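Local coordinates for RNA-binding protein RMD9, mitochondrial (Saccharomyces cerevisiae S288C, PDB 7A9X), which binds a dodecameric RNA element in the 3'-UTRs of mitochondrial mRNAs and takes part in their processing or stability, at residues Q473-S482 with Y554-Y564. Sequence-based numbering, arbitrary orientation.
Sequences QQYIANADLS and YFRATKQVYRY. With nucleotides of chain B.
The carbonyl oxygen of Ile476 is gripped from segment 554-564 by two donors, the backbone N of Arg556 at 3.0 Å, tilted 26° from the carbonyl plane, and, weakly, the side-chain NE2 of Gln560. With Ile476 N bonded to Tyr554 O (2.9 Å), it forms an isolated beta bridge between Ile476 and Phe555 in this otherwise helical pentatricopeptide repeat protein, where residues 473-482 follow what is assigned as the eighth repeat. The bridge joins the chain before helix 478-486 to the chain before helix 559-563. Arg556 reaches back along residues 474-475, its CD at the edge of the Tyr475 ring and the guanidinium nearly perpendicular to that ring.

Past the bridge, Leu481 wedges between two rings: its CB sits over the centre of the Tyr564 face, while CD1 lies 3.9 Å from the centroid of the Phe555 ring, over its face. With CG beside the backbone N (chi1 -72°), Tyr564 brings its hydroxyl close to both Asn478 O, a doubtfully short approach, and Ser482 OG. A phenylalanine here would probably keep the Leu481 packing but leave Ser482 OG, also close to the U13 phosphate of chain B, without this partner. Trp461 and Leu548 of neighbouring helices also touch Leu481.

The RNA meets this junction chiefly at Arg563, whose extended chain carries its guanidinium between the Asn478 amide, stacked 6° from parallel, and the base of U14 of chain B. Both terminal nitrogens hold the U14 phosphate, NH1 reaching OP2 at 2.8 Å, while U14 N3 makes a weak bond to the Arg563 carbonyl oxygen.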
loop_
_atom_site.group_PDB
_atom_site.type_symbol
_atom_site.label_atom_id
_atom_site.label_comp_id
_atom_site.label_asym_id
_atom_site.label_seq_id
_atom_site.Cartn_x
_atom_site.Cartn_y
_atom_site.Cartn_z
ATOM N N GLN A 473 -11.749 -14.381 15.753
ATOM C CA GLN A 473 -11.454 -14.909 14.427
ATOM C C GLN A 473 -12.260 -16.176 14.170
ATOM O O GLN A 473 -12.415 -17.027 15.051
ATOM C CB GLN A 473 -9.959 -15.193 14.281
ATOM C CG GLN A 473 -9.156 -14.033 13.704
ATOM C CD GLN A 473 -9.400 -13.830 12.216
ATOM O OE1 GLN A 473 -10.470 -13.383 11.803
ATOM N NE2 GLN A 473 -8.400 -14.158 11.403
ATOM N N GLN A 474 -12.774 -16.296 12.946
ATOM C CA GLN A 474 -13.648 -17.413 12.609
ATOM C C GLN A 474 -12.871 -18.723 12.551
ATOM O O GLN A 474 -13.145 -19.656 13.315
ATOM C CB GLN A 474 -14.345 -17.139 11.277
ATOM C CG GLN A 474 -14.828 -15.711 11.126
ATOM C CD GLN A 474 -15.083 -15.338 9.682
ATOM O OE1 GLN A 474 -14.707 -14.255 9.234
ATOM N NE2 GLN A 474 -15.725 -16.236 8.945
ATOM N N TYR A 475 -11.897 -18.811 11.648
ATOM C CA TYR A 475 -11.171 -20.052 11.415
ATOM C C TYR A 475 -9.684 -19.730 11.292
ATOM O O TYR A 475 -9.246 -18.601 11.538
ATOM C CB TYR A 475 -11.730 -20.768 10.179
ATOM C CG TYR A 475 -13.244 -20.825 10.148
ATOM C CD1 TYR A 475 -13.946 -21.703 10.968
ATOM C CD2 TYR A 475 -13.973 -19.994 9.307
ATOM C CE1 TYR A 475 -15.333 -21.751 10.946
ATOM C CE2 TYR A 475 -15.357 -20.035 9.277
ATOM C CZ TYR A 475 -16.033 -20.915 10.098
ATOM O OH TYR A 475 -17.409 -20.960 10.072
ATOM N N ILE A 476 -8.902 -20.734 10.909
ATOM C CA ILE A 476 -7.454 -20.599 10.799
ATOM C C ILE A 476 -7.110 -20.178 9.377
ATOM O O ILE A 476 -7.430 -20.884 8.414
ATOM C CB ILE A 476 -6.746 -21.910 11.172
ATOM C CG1 ILE A 476 -6.956 -22.225 12.655
ATOM C CG2 ILE A 476 -5.268 -21.832 10.836
ATOM C CD1 ILE A 476 -6.223 -23.463 13.123
ATOM N N ALA A 477 -6.449 -19.033 9.243
ATOM C CA ALA A 477 -6.109 -18.492 7.939
ATOM C C ALA A 477 -4.775 -19.054 7.454
ATOM O O ALA A 477 -4.066 -19.765 8.171
ATOM C CB ALA A 477 -6.073 -16.966 7.989
ATOM N N ASN A 478 -4.431 -18.722 6.206
ATOM C CA ASN A 478 -3.170 -19.180 5.633
ATOM C C ASN A 478 -1.973 -18.615 6.389
ATOM O O ASN A 478 -0.983 -19.322 6.610
ATOM C CB ASN A 478 -3.092 -18.798 4.155
ATOM C CG ASN A 478 -3.908 -19.718 3.271
ATOM O OD1 ASN A 478 -4.250 -20.838 3.659
ATOM N ND2 ASN A 478 -4.215 -19.256 2.065
ATOM N N ALA A 479 -2.044 -17.345 6.795
ATOM C CA ALA A 479 -0.918 -16.733 7.493
ATOM C C ALA A 479 -0.633 -17.428 8.817
ATOM O O ALA A 479 0.518 -17.454 9.269
ATOM C CB ALA A 479 -1.177 -15.243 7.717
ATOM N N ASP A 480 -1.659 -18.001 9.449
ATOM C CA ASP A 480 -1.432 -18.752 10.680
ATOM C C ASP A 480 -0.665 -20.039 10.405
ATOM O O ASP A 480 0.288 -20.366 11.121
ATOM C CB ASP A 480 -2.767 -19.053 11.363
ATOM C CG ASP A 480 -3.481 -17.802 11.829
ATOM O OD1 ASP A 480 -2.821 -16.941 12.446
ATOM O OD2 ASP A 480 -4.694 -17.671 11.566
ATOM N N LEU A 481 -1.059 -20.776 9.364
ATOM C CA LEU A 481 -0.366 -22.015 9.034
ATOM C C LEU A 481 1.002 -21.749 8.421
ATOM O O LEU A 481 1.933 -22.539 8.621
ATOM C CB LEU A 481 -1.221 -22.859 8.087
ATOM C CG LEU A 481 -2.585 -23.306 8.617
ATOM C CD1 LEU A 481 -3.337 -24.097 7.558
ATOM C CD2 LEU A 481 -2.432 -24.123 9.892
ATOM N N SER A 482 1.144 -20.653 7.671
ATOM C CA SER A 482 2.445 -20.304 7.112
ATOM C C SER A 482 3.471 -20.047 8.208
ATOM O O SER A 482 4.656 -20.358 8.034
ATOM C CB SER A 482 2.316 -19.079 6.207
ATOM O OG SER A 482 1.539 -19.363 5.056
ATOM N N TYR A 554 -10.649 -26.824 12.048
ATOM C CA TYR A 554 -10.724 -25.390 12.290
ATOM C C TYR A 554 -10.178 -24.566 11.130
ATOM O O TYR A 554 -10.044 -23.345 11.264
ATOM C CB TYR A 554 -9.978 -25.038 13.580
ATOM C CG TYR A 554 -10.514 -25.747 14.803
ATOM C CD1 TYR A 554 -11.613 -25.248 15.492
ATOM C CD2 TYR A 554 -9.926 -26.917 15.268
ATOM C CE1 TYR A 554 -12.110 -25.891 16.610
ATOM C CE2 TYR A 554 -10.416 -27.567 16.385
ATOM C CZ TYR A 554 -11.508 -27.049 17.052
ATOM O OH TYR A 554 -11.999 -27.694 18.164
ATOM N N PHE A 555 -9.866 -25.200 10.003
ATOM C CA PHE A 555 -9.275 -24.497 8.873
ATOM C C PHE A 555 -10.307 -23.614 8.183
ATOM O O PHE A 555 -11.512 -23.877 8.225
ATOM C CB PHE A 555 -8.700 -25.492 7.864
ATOM C CG PHE A 555 -7.379 -26.090 8.268
ATOM C CD1 PHE A 555 -6.750 -25.708 9.442
ATOM C CD2 PHE A 555 -6.756 -27.026 7.457
ATOM C CE1 PHE A 555 -5.529 -26.260 9.804
ATOM C CE2 PHE A 555 -5.537 -27.580 7.812
ATOM C CZ PHE A 555 -4.922 -27.197 8.987
ATOM N N ARG A 556 -9.821 -22.552 7.537
ATOM C CA ARG A 556 -10.700 -21.739 6.703
ATOM C C ARG A 556 -11.275 -22.571 5.566
ATOM O O ARG A 556 -12.441 -22.406 5.185
ATOM C CB ARG A 556 -9.942 -20.531 6.151
ATOM C CG ARG A 556 -10.763 -19.253 6.072
ATOM C CD ARG A 556 -10.781 -18.535 7.413
ATOM N NE ARG A 556 -11.462 -17.246 7.339
ATOM C CZ ARG A 556 -11.509 -16.367 8.335
ATOM N NH1 ARG A 556 -12.154 -15.219 8.179
ATOM N NH2 ARG A 556 -10.907 -16.634 9.486
ATOM N N ALA A 557 -10.472 -23.482 5.021
ATOM C CA ALA A 557 -10.890 -24.394 3.969
ATOM C C ALA A 557 -10.020 -25.639 4.042
ATOM O O ALA A 557 -8.839 -25.565 4.387
ATOM C CB ALA A 557 -10.782 -23.748 2.583
ATOM N N THR A 558 -10.613 -26.790 3.717
ATOM C CA THR A 558 -9.847 -28.029 3.770
ATOM C C THR A 558 -8.828 -28.133 2.643
ATOM O O THR A 558 -7.965 -29.018 2.691
ATOM C CB THR A 558 -10.781 -29.244 3.743
ATOM O OG1 THR A 558 -11.289 -29.440 2.419
ATOM C CG2 THR A 558 -11.944 -29.040 4.708
ATOM N N LYS A 559 -8.902 -27.256 1.638
ATOM C CA LYS A 559 -7.867 -27.187 0.614
ATOM C C LYS A 559 -6.549 -26.667 1.167
ATOM O O LYS A 559 -5.516 -26.802 0.501
ATOM C CB LYS A 559 -8.335 -26.306 -0.548
ATOM C CG LYS A 559 -7.592 -26.546 -1.856
ATOM C CD LYS A 559 -8.159 -25.703 -2.991
ATOM C CE LYS A 559 -7.461 -26.013 -4.305
ATOM N NZ LYS A 559 -8.009 -25.208 -5.431
ATOM N N GLN A 560 -6.560 -26.075 2.363
ATOM C CA GLN A 560 -5.313 -25.703 3.018
ATOM C C GLN A 560 -4.482 -26.925 3.383
ATOM O O GLN A 560 -3.263 -26.804 3.545
ATOM C CB GLN A 560 -5.601 -24.871 4.269
ATOM C CG GLN A 560 -6.279 -23.539 3.988
ATOM C CD GLN A 560 -6.631 -22.786 5.257
ATOM O OE1 GLN A 560 -6.829 -23.386 6.313
ATOM N NE2 GLN A 560 -6.702 -21.464 5.160
ATOM N N VAL A 561 -5.115 -28.095 3.507
ATOM C CA VAL A 561 -4.370 -29.320 3.786
ATOM C C VAL A 561 -3.435 -29.642 2.627
ATOM O O VAL A 561 -2.253 -29.941 2.825
ATOM C CB VAL A 561 -5.334 -30.485 4.079
ATOM C CG1 VAL A 561 -4.561 -31.782 4.234
ATOM C CG2 VAL A 561 -6.156 -30.194 5.328
ATOM N N TYR A 562 -3.949 -29.579 1.395
ATOM C CA TYR A 562 -3.093 -29.804 0.233
ATOM C C TYR A 562 -2.044 -28.706 0.106
ATOM O O TYR A 562 -0.897 -28.970 -0.275
ATOM C CB TYR A 562 -3.941 -29.887 -1.040
ATOM C CG TYR A 562 -3.136 -30.051 -2.314
ATOM C CD1 TYR A 562 -2.687 -28.945 -3.026
ATOM C CD2 TYR A 562 -2.835 -31.314 -2.808
ATOM C CE1 TYR A 562 -1.953 -29.089 -4.188
ATOM C CE2 TYR A 562 -2.104 -31.469 -3.975
ATOM C CZ TYR A 562 -1.664 -30.354 -4.657
ATOM O OH TYR A 562 -0.935 -30.503 -5.814
ATOM N N ARG A 563 -2.424 -27.466 0.418
ATOM C CA ARG A 563 -1.513 -26.336 0.272
ATOM C C ARG A 563 -0.302 -26.479 1.188
ATOM O O ARG A 563 0.838 -26.232 0.777
ATOM C CB ARG A 563 -2.261 -25.033 0.559
ATOM C CG ARG A 563 -1.376 -23.811 0.741
ATOM C CD ARG A 563 -2.206 -22.604 1.157
ATOM N NE ARG A 563 -1.368 -21.450 1.472
ATOM C CZ ARG A 563 -1.145 -20.439 0.639
ATOM N NH1 ARG A 563 -0.366 -19.431 1.011
ATOM N NH2 ARG A 563 -1.701 -20.431 -0.565
ATOM N N TYR A 564 -0.532 -26.882 2.438
ATOM C CA TYR A 564 0.524 -26.969 3.436
ATOM C C TYR A 564 1.045 -28.391 3.614
ATOM O O TYR A 564 1.590 -28.724 4.671
ATOM C CB TYR A 564 0.031 -26.402 4.765
ATOM C CG TYR A 564 -0.112 -24.899 4.739
ATOM C CD1 TYR A 564 0.997 -24.076 4.891
ATOM C CD2 TYR A 564 -1.354 -24.303 4.549
ATOM C CE1 TYR A 564 0.873 -22.701 4.863
ATOM C CE2 TYR A 564 -1.489 -22.930 4.522
ATOM C CZ TYR A 564 -0.373 -22.133 4.677
ATOM O OH TYR A 564 -0.497 -20.763 4.649
ATOM P P U B 14 0.305 -17.794 -2.788
ATOM O OP1 U B 14 -0.519 -16.863 -3.596
ATOM O OP2 U B 14 0.091 -17.869 -1.321
ATOM O "O5'" U B 14 0.134 -19.259 -3.397
ATOM C "C5'" U B 14 0.383 -19.512 -4.777
ATOM C "C4'" U B 14 0.305 -20.984 -5.110
ATOM O "O4'" U B 14 1.237 -21.715 -4.265
ATOM C "C3'" U B 14 -1.062 -21.637 -4.906
ATOM O "O3'" U B 14 -1.269 -22.635 -5.906
ATOM C "C2'" U B 14 -0.917 -22.302 -3.540
ATOM O "O2'" U B 14 -1.779 -23.400 -3.323
ATOM C "C1'" U B 14 0.547 -22.727 -3.557
ATOM N N1 U B 14 1.143 -22.837 -2.217
ATOM C C2 U B 14 1.441 -24.097 -1.739
ATOM O O2 U B 14 1.241 -25.111 -2.383
ATOM N N3 U B 14 1.986 -24.123 -0.479
ATOM C C4 U B 14 2.254 -23.040 0.333
ATOM O O4 U B 14 2.746 -23.222 1.448
ATOM C C5 U B 14 1.914 -21.772 -0.235
ATOM C C6 U B 14 1.383 -21.716 -1.460
ATOM P P C B 12 4.919 -13.827 6.182
ATOM O OP1 C B 12 5.790 -15.021 6.059
ATOM O OP2 C B 12 5.366 -12.525 5.626
ATOM O "O5'" C B 12 3.508 -14.189 5.536
ATOM C "C5'" C B 12 2.934 -15.475 5.739
ATOM C "C4'" C B 12 1.938 -15.836 4.663
ATOM O "O4'" C B 12 0.684 -15.142 4.910
ATOM C "C3'" C B 12 2.347 -15.499 3.228
ATOM O "O3'" C B 12 1.931 -16.547 2.354
ATOM C "C2'" C B 12 1.548 -14.232 2.925
ATOM O "O2'" C B 12 1.258 -14.037 1.557
ATOM C "C1'" C B 12 0.278 -14.456 3.742
ATOM N N1 C B 12 -0.396 -13.215 4.155
ATOM C C2 C B 12 -1.780 -13.115 3.985
ATOM O O2 C B 12 -2.397 -14.074 3.497
ATOM N N3 C B 12 -2.415 -11.980 4.357
ATOM C C4 C B 12 -1.723 -10.968 4.880
ATOM N N4 C B 12 -2.400 -9.871 5.231
ATOM C C5 C B 12 -0.310 -11.039 5.063
ATOM C C6 C B 12 0.307 -12.170 4.690
ATOM P P U B 13 2.903 -17.800 2.086
ATOM O OP1 U B 13 2.225 -19.026 2.576
ATOM O OP2 U B 13 4.252 -17.453 2.603
ATOM O "O5'" U B 13 3.003 -17.883 0.500
ATOM C "C5'" U B 13 3.376 -16.752 -0.274
ATOM C "C4'" U B 13 3.824 -17.165 -1.652
ATOM O "O4'" U B 13 5.075 -17.894 -1.553
ATOM C "C3'" U B 13 2.887 -18.114 -2.384
ATOM O "O3'" U B 13 1.846 -17.430 -3.063
ATOM C "C2'" U B 13 3.822 -18.870 -3.320
ATOM O "O2'" U B 13 4.095 -18.103 -4.483
ATOM C "C1'" U B 13 5.100 -18.952 -2.483
ATOM N N1 U B 13 5.221 -20.226 -1.735
ATOM C C2 U B 13 5.439 -21.403 -2.431
ATOM O O2 U B 13 5.522 -21.465 -3.647
ATOM N N3 U B 13 5.548 -22.524 -1.643
ATOM C C4 U B 13 5.476 -22.592 -0.266
ATOM O O4 U B 13 5.594 -23.682 0.299
ATOM C C5 U B 13 5.260 -21.335 0.379
ATOM C C6 U B 13 5.147 -20.227 -0.360
#